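Local structure of protein involved in catabolism of external DNA (Legionella pneumophila subsp. pneumophila, 2OO3) at residues A[60-64]-A[65-69]; A[205-208]-A[209-212]. The protein probably methylates N6 of an adenine in 23S ribosomal RNA, using S-adenosyl-L-methionine as the methyl donor. One frame throughout, in Å; residues are numbered along the deposited sequence.

Contact 1 (A[60-64]-A[65-69])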
loop_
_atom_site.group_PDB
_atom_site.type_symbol
_atom_site.label_atom_id
_atom_site.label_comp_id
_atom_site.label_asym_id
_atom_site.label_seq_id
_atom_site.Cartn_x
_atom_site.Cartn_y
_atom_site.Cartn_z
ATOM N N GLU A 60 -5.170 19.657 -5.803
ATOM C CA GLU A 60 -6.185 18.809 -5.180
ATOM C C GLU A 60 -6.306 17.459 -5.913
ATOM O O GLU A 60 -7.345 17.153 -6.506
ATOM C CB GLU A 60 -7.528 19.536 -5.126
ATOM C CG GLU A 60 -7.555 20.784 -4.236
ATOM C CD GLU A 60 -8.916 21.453 -4.211
ATOM O OE1 GLU A 60 -9.281 22.118 -5.212
ATOM O OE2 GLU A 60 -9.625 21.322 -3.192
ATOM N N GLU A 61 -5.232 16.663 -5.871
ATOM C CA GLU A 61 -5.190 15.399 -6.606
ATOM C C GLU A 61 -6.241 14.405 -6.098
ATOM O O GLU A 61 -6.695 13.540 -6.839
ATOM C CB GLU A 61 -3.786 14.777 -6.598
ATOM C CG GLU A 61 -2.868 15.427 -7.629
ATOM C CD GLU A 61 -1.654 14.590 -8.029
ATOM O OE1 GLU A 61 -0.591 15.216 -8.275
ATOM O OE2 GLU A 61 -1.751 13.333 -8.134
ATOM N N TYR A 62 -6.651 14.563 -4.845
ATOM C CA TYR A 62 -7.681 13.700 -4.284
ATOM C C TYR A 62 -9.009 13.749 -5.037
ATOM O O TYR A 62 -9.754 12.771 -5.038
ATOM C CB TYR A 62 -7.889 13.995 -2.799
ATOM C CG TYR A 62 -8.726 15.204 -2.510
ATOM C CD1 TYR A 62 -10.094 15.091 -2.338
ATOM C CD2 TYR A 62 -8.139 16.463 -2.394
ATOM C CE1 TYR A 62 -10.883 16.204 -2.063
ATOM C CE2 TYR A 62 -8.926 17.594 -2.120
ATOM C CZ TYR A 62 -10.286 17.447 -1.950
ATOM O OH TYR A 62 -11.069 18.556 -1.678
ATOM N N LYS A 63 -9.319 14.886 -5.661
ATOM C CA LYS A 63 -10.536 15.008 -6.494
ATOM C C LYS A 63 -10.671 13.961 -7.600
ATOM O O LYS A 63 -11.788 13.663 -8.045
ATOM C CB LYS A 63 -10.605 16.396 -7.101
ATOM C CG LYS A 63 -10.708 17.453 -6.036
ATOM C CD LYS A 63 -10.666 18.827 -6.634
ATOM C CE LYS A 63 -11.998 19.226 -7.166
ATOM N NZ LYS A 63 -11.724 20.468 -7.921
ATOM N N GLU A 64 -9.535 13.407 -8.023
ATOM C CA GLU A 64 -9.496 12.378 -9.062
ATOM C C GLU A 64 -9.104 11.007 -8.571
ATOM O O GLU A 64 -8.894 10.087 -9.381
ATOM C CB GLU A 64 -8.518 12.784 -10.138
ATOM C CG GLU A 64 -9.056 13.930 -10.952
ATOM C CD GLU A 64 -8.118 14.306 -12.063
ATOM O OE1 GLU A 64 -6.872 14.106 -11.895
ATOM O OE2 GLU A 64 -8.639 14.799 -13.092
ATOM N N GLY A 65 -8.970 10.862 -7.253
ATOM C CA GLY A 65 -8.620 9.579 -6.704
ATOM C C GLY A 65 -9.749 9.189 -5.809
ATOM O O GLY A 65 -10.768 8.704 -6.277
ATOM N N ILE A 66 -9.559 9.404 -4.510
ATOM C CA ILE A 66 -10.570 9.085 -3.534
ATOM C C ILE A 66 -11.933 9.789 -3.764
ATOM O O ILE A 66 -12.975 9.193 -3.510
ATOM C CB ILE A 66 -10.081 9.319 -2.073
ATOM C CG1 ILE A 66 -11.131 8.873 -1.040
ATOM C CG2 ILE A 66 -9.731 10.781 -1.811
ATOM C CD1 ILE A 66 -11.632 7.431 -1.231
ATOM N N ASN A 67 -11.940 11.045 -4.215
ATOM C CA ASN A 67 -13.218 11.758 -4.189
ATOM C C ASN A 67 -14.377 11.088 -4.980
ATOM O O ASN A 67 -15.488 10.991 -4.451
ATOM C CB ASN A 67 -13.066 13.245 -4.543
ATOM C CG ASN A 67 -14.124 14.108 -3.876
ATOM O OD1 ASN A 67 -14.502 13.868 -2.719
ATOM N ND2 ASN A 67 -14.604 15.128 -4.592
ATOM N N PRO A 68 -14.142 10.666 -6.245
ATOM C CA PRO A 68 -15.244 9.974 -6.970
ATOM C C PRO A 68 -15.681 8.662 -6.305
ATOM O O PRO A 68 -16.861 8.287 -6.349
ATOM C CB PRO A 68 -14.633 9.667 -8.356
ATOM C CG PRO A 68 -13.460 10.634 -8.490
ATOM C CD PRO A 68 -12.938 10.825 -7.084
ATOM N N VAL A 69 -14.726 7.983 -5.678
ATOM C CA VAL A 69 -14.973 6.700 -5.040
ATOM C C VAL A 69 -15.803 6.972 -3.787
ATOM O O VAL A 69 -16.840 6.297 -3.545
ATOM C CB VAL A 69 -13.614 5.950 -4.728
ATOM C CG1 VAL A 69 -13.840 4.720 -3.880
ATOM C CG2 VAL A 69 -12.923 5.535 -6.016
#
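The carbonyl oxygen of Tyr-62 takes two backbone N-H groups from the residues that follow, and around this atom the chain passes from a short 3-10 turn into a helix. Asn-67 N lies 2.9 Å from Tyr-62 O, well aligned with the carbonyl bond and tilted only modestly out of its plane. This donor is five residues on, a wide pi-type turn; Ile-66 N, at the alpha-helical spacing of four, is too poorly angled to bond to the same oxygen. Gly-65 N, 3.0 Å from Tyr-62 O, arrives from the opposite face, high above that plane, and continues the 3-10 pattern, bonding three residues back. Both N-H groups point almost straight at the oxygen, with angles of 164° and 161°.

Side chains pack around this shared acceptor. Ile-66 CG2 sits 3.8 Å from Tyr-62 CB and meets the ring at its edge. Asn-67 runs alongside the tyrosine, its amide steeply inclined to the ring, and its CB packs 3.6 Å from Lys-63 CA. With chi1 at 79°, Tyr-62 CG lies between its own backbone N and carbonyl carbon, which sets the ring over its own segment, where Lys-63 CG lies 4.1 Å above the plane over the ring centre. The ring of Pro-68 closes on the next carbonyl, its CD 3.2 Å from Lys-63 O.

Further out, the backbone of Ile-66 is hydrogen-bonded to that of Gly-12, and its side chain packs on Tyr-83 and Ile-87 of helix 81-90. Glu-61 OE1 is bonded to His-10 ND1, tying the start of the 3-10 turn to the N-terminal residues.

Proline has no N-H to offer, so Lys-63 O meets carbon at Pro-68, while two bonds from opposite faces restrain the Tyr-62 peptide where the 3-10 segment passes into helix 66-71.

Contact 2 (A[205-208]-A[209-212])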
loop_
_atom_site.group_PDB
_atom_site.type_symbol
_atom_site.label_atom_id
_atom_site.label_comp_id
_atom_site.label_asym_id
_atom_site.label_seq_id
_atom_site.Cartn_x
_atom_site.Cartn_y
_atom_site.Cartn_z
ATOM N N TRP A 205 12.460 2.106 -16.518
ATOM C CA TRP A 205 12.871 1.999 -15.131
ATOM C C TRP A 205 11.976 0.999 -14.415
ATOM O O TRP A 205 12.461 0.165 -13.687
ATOM C CB TRP A 205 12.765 3.347 -14.433
ATOM C CG TRP A 205 13.747 4.407 -14.911
ATOM C CD1 TRP A 205 14.750 4.264 -15.855
ATOM C CD2 TRP A 205 13.837 5.746 -14.436
ATOM N NE1 TRP A 205 15.452 5.449 -15.980
ATOM C CE2 TRP A 205 14.904 6.373 -15.132
ATOM C CE3 TRP A 205 13.131 6.484 -13.468
ATOM C CZ2 TRP A 205 15.265 7.689 -14.901
ATOM C CZ3 TRP A 205 13.496 7.797 -13.236
ATOM C CH2 TRP A 205 14.564 8.387 -13.955
ATOM N N THR A 206 10.668 1.126 -14.604
ATOM C CA THR A 206 9.718 0.173 -14.019
ATOM C C THR A 206 9.978 -1.289 -14.460
ATOM O O THR A 206 9.962 -2.203 -13.631
ATOM C CB THR A 206 8.264 0.617 -14.280
ATOM O OG1 THR A 206 8.050 1.892 -13.640
ATOM C CG2 THR A 206 7.301 -0.404 -13.705
ATOM N N GLU A 207 10.286 -1.503 -15.744
ATOM C CA GLU A 207 10.567 -2.848 -16.228
ATOM C C GLU A 207 11.848 -3.431 -15.606
ATOM O O GLU A 207 11.937 -4.650 -15.381
ATOM C CB GLU A 207 10.655 -2.886 -17.763
ATOM C CG GLU A 207 9.297 -2.733 -18.506
ATOM C CD GLU A 207 8.295 -3.856 -18.154
ATOM O OE1 GLU A 207 8.717 -4.982 -17.852
ATOM O OE2 GLU A 207 7.082 -3.613 -18.137
ATOM N N GLN A 208 12.843 -2.574 -15.342
ATOM C CA GLN A 208 14.077 -3.038 -14.687
ATOM C C GLN A 208 13.833 -3.413 -13.223
ATOM O O GLN A 208 14.385 -4.402 -12.707
ATOM C CB GLN A 208 15.184 -1.998 -14.805
ATOM C CG GLN A 208 15.743 -1.890 -16.268
ATOM C CD GLN A 208 16.566 -0.632 -16.456
ATOM O OE1 GLN A 208 17.724 -0.590 -16.051
ATOM N NE2 GLN A 208 15.964 0.411 -17.056
ATOM N N PHE A 209 13.014 -2.607 -12.567
ATOM C CA PHE A 209 12.530 -2.890 -11.204
ATOM C C PHE A 209 11.794 -4.236 -11.199
ATOM O O PHE A 209 12.104 -5.133 -10.398
ATOM C CB PHE A 209 11.603 -1.734 -10.772
ATOM C CG PHE A 209 10.813 -1.990 -9.493
ATOM C CD1 PHE A 209 11.359 -1.688 -8.249
ATOM C CD2 PHE A 209 9.511 -2.506 -9.551
ATOM C CE1 PHE A 209 10.613 -1.908 -7.052
ATOM C CE2 PHE A 209 8.772 -2.748 -8.364
ATOM C CZ PHE A 209 9.326 -2.444 -7.126
ATOM N N LEU A 210 10.835 -4.395 -12.113
ATOM C CA LEU A 210 10.041 -5.622 -12.156
ATOM C C LEU A 210 10.886 -6.903 -12.444
ATOM O O LEU A 210 10.587 -7.975 -11.909
ATOM C CB LEU A 210 8.900 -5.484 -13.178
ATOM C CG LEU A 210 7.760 -4.510 -12.844
ATOM C CD1 LEU A 210 6.797 -4.435 -14.004
ATOM C CD2 LEU A 210 7.032 -4.940 -11.542
ATOM N N ARG A 211 11.953 -6.788 -13.240
ATOM C CA ARG A 211 12.805 -7.954 -13.524
ATOM C C ARG A 211 13.508 -8.406 -12.244
ATOM O O ARG A 211 13.595 -9.617 -11.964
ATOM C CB ARG A 211 13.827 -7.662 -14.638
ATOM C CG ARG A 211 14.775 -8.876 -14.979
ATOM C CD ARG A 211 15.682 -8.570 -16.198
ATOM N NE ARG A 211 14.928 -8.412 -17.449
ATOM C CZ ARG A 211 14.464 -9.419 -18.197
ATOM N NH1 ARG A 211 14.674 -10.682 -17.838
ATOM N NH2 ARG A 211 13.778 -9.163 -19.303
ATOM N N LYS A 212 13.978 -7.447 -11.452
ATOM C CA LYS A 212 14.572 -7.767 -10.148
ATOM C C LYS A 212 13.543 -8.354 -9.176
ATOM O O LYS A 212 13.848 -9.319 -8.501
ATOM C CB LYS A 212 15.249 -6.546 -9.496
ATOM C CG LYS A 212 16.359 -5.941 -10.316
ATOM C CD LYS A 212 17.232 -7.015 -10.966
ATOM C CE LYS A 212 18.428 -7.369 -10.117
ATOM N NZ LYS A 212 19.393 -8.190 -10.906
#
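Phe-209, Gln-208 and Leu-210 bury the most surface in this turn of helix 203-216, where each meets the backbone of its neighbours more than their side chains. Phe-209 N donates to Trp-205 O at 3.0 Å, and Phe-209 CB rests 3.3 Å from Thr-206 O, which also lies at the edge of the phenyl ring, near its plane. With CG opposite the backbone N (chi1 169°), the ring swings away from the preceding turn.

Leu-210 makes the next i+4 bond: its N is 2.8 Å from Thr-206 O, nearly in line with the carbonyl bond. Leu-210 CG comes within 3.3 Å of that same Thr-206 O, while CD1 reaches Thr-206 CG2 at 4.1 Å, the two side chains lying next to each other and pointing the same way. The threonine methyl thus extends the apolar side of the helix, and OG1 is bonded to Pro-199 O.

Gln-208 takes part through its carbonyl: the bond from Lys-212 N to Gln-208 O, 3.3 Å long, is weak, whereas Arg-211 N bonds to Glu-207 O at 3.0 Å. The glutamine chain, extended beyond CG, runs back along the helix so that NE2 bonds to Ala-204 O, and Glu-207 directs OE2 to Lys-203 NZ in an intrahelical salt bridge.

On the buried side of this helix, Phe-209 touches Val-196 and meets the ring of Tyr-198 at about 45°, both on strand 193-200, and also packs on Tyr-175, Ile-178 and Pro-179 of helix 174-188, while Leu-210 packs on Tyr-198 and on Arg-222 and Glu-224 of strand 220-226.

How the contacts relate
Both contacts are local and partly buried, each joining consecutive residues near the periphery of the same methyltransferase chain. Their centres are 28 Å apart and their nearest atoms about 16 Å, so neither touches the other. Residues 60-69 form a transition from a 3-10 turn into helix 66-71, with irregular i+3 and i+5 bonding and a proline among the first helical residues. Residues 205-212 lie inside a longer helix, with regular i+4 bonding that weakens at its last bond. Contact 1 borders the N-terminal residues and helix 81-90; contact 2 lies against the main sheet, with buried aromatic and aliphatic groups inward and charged chains outward.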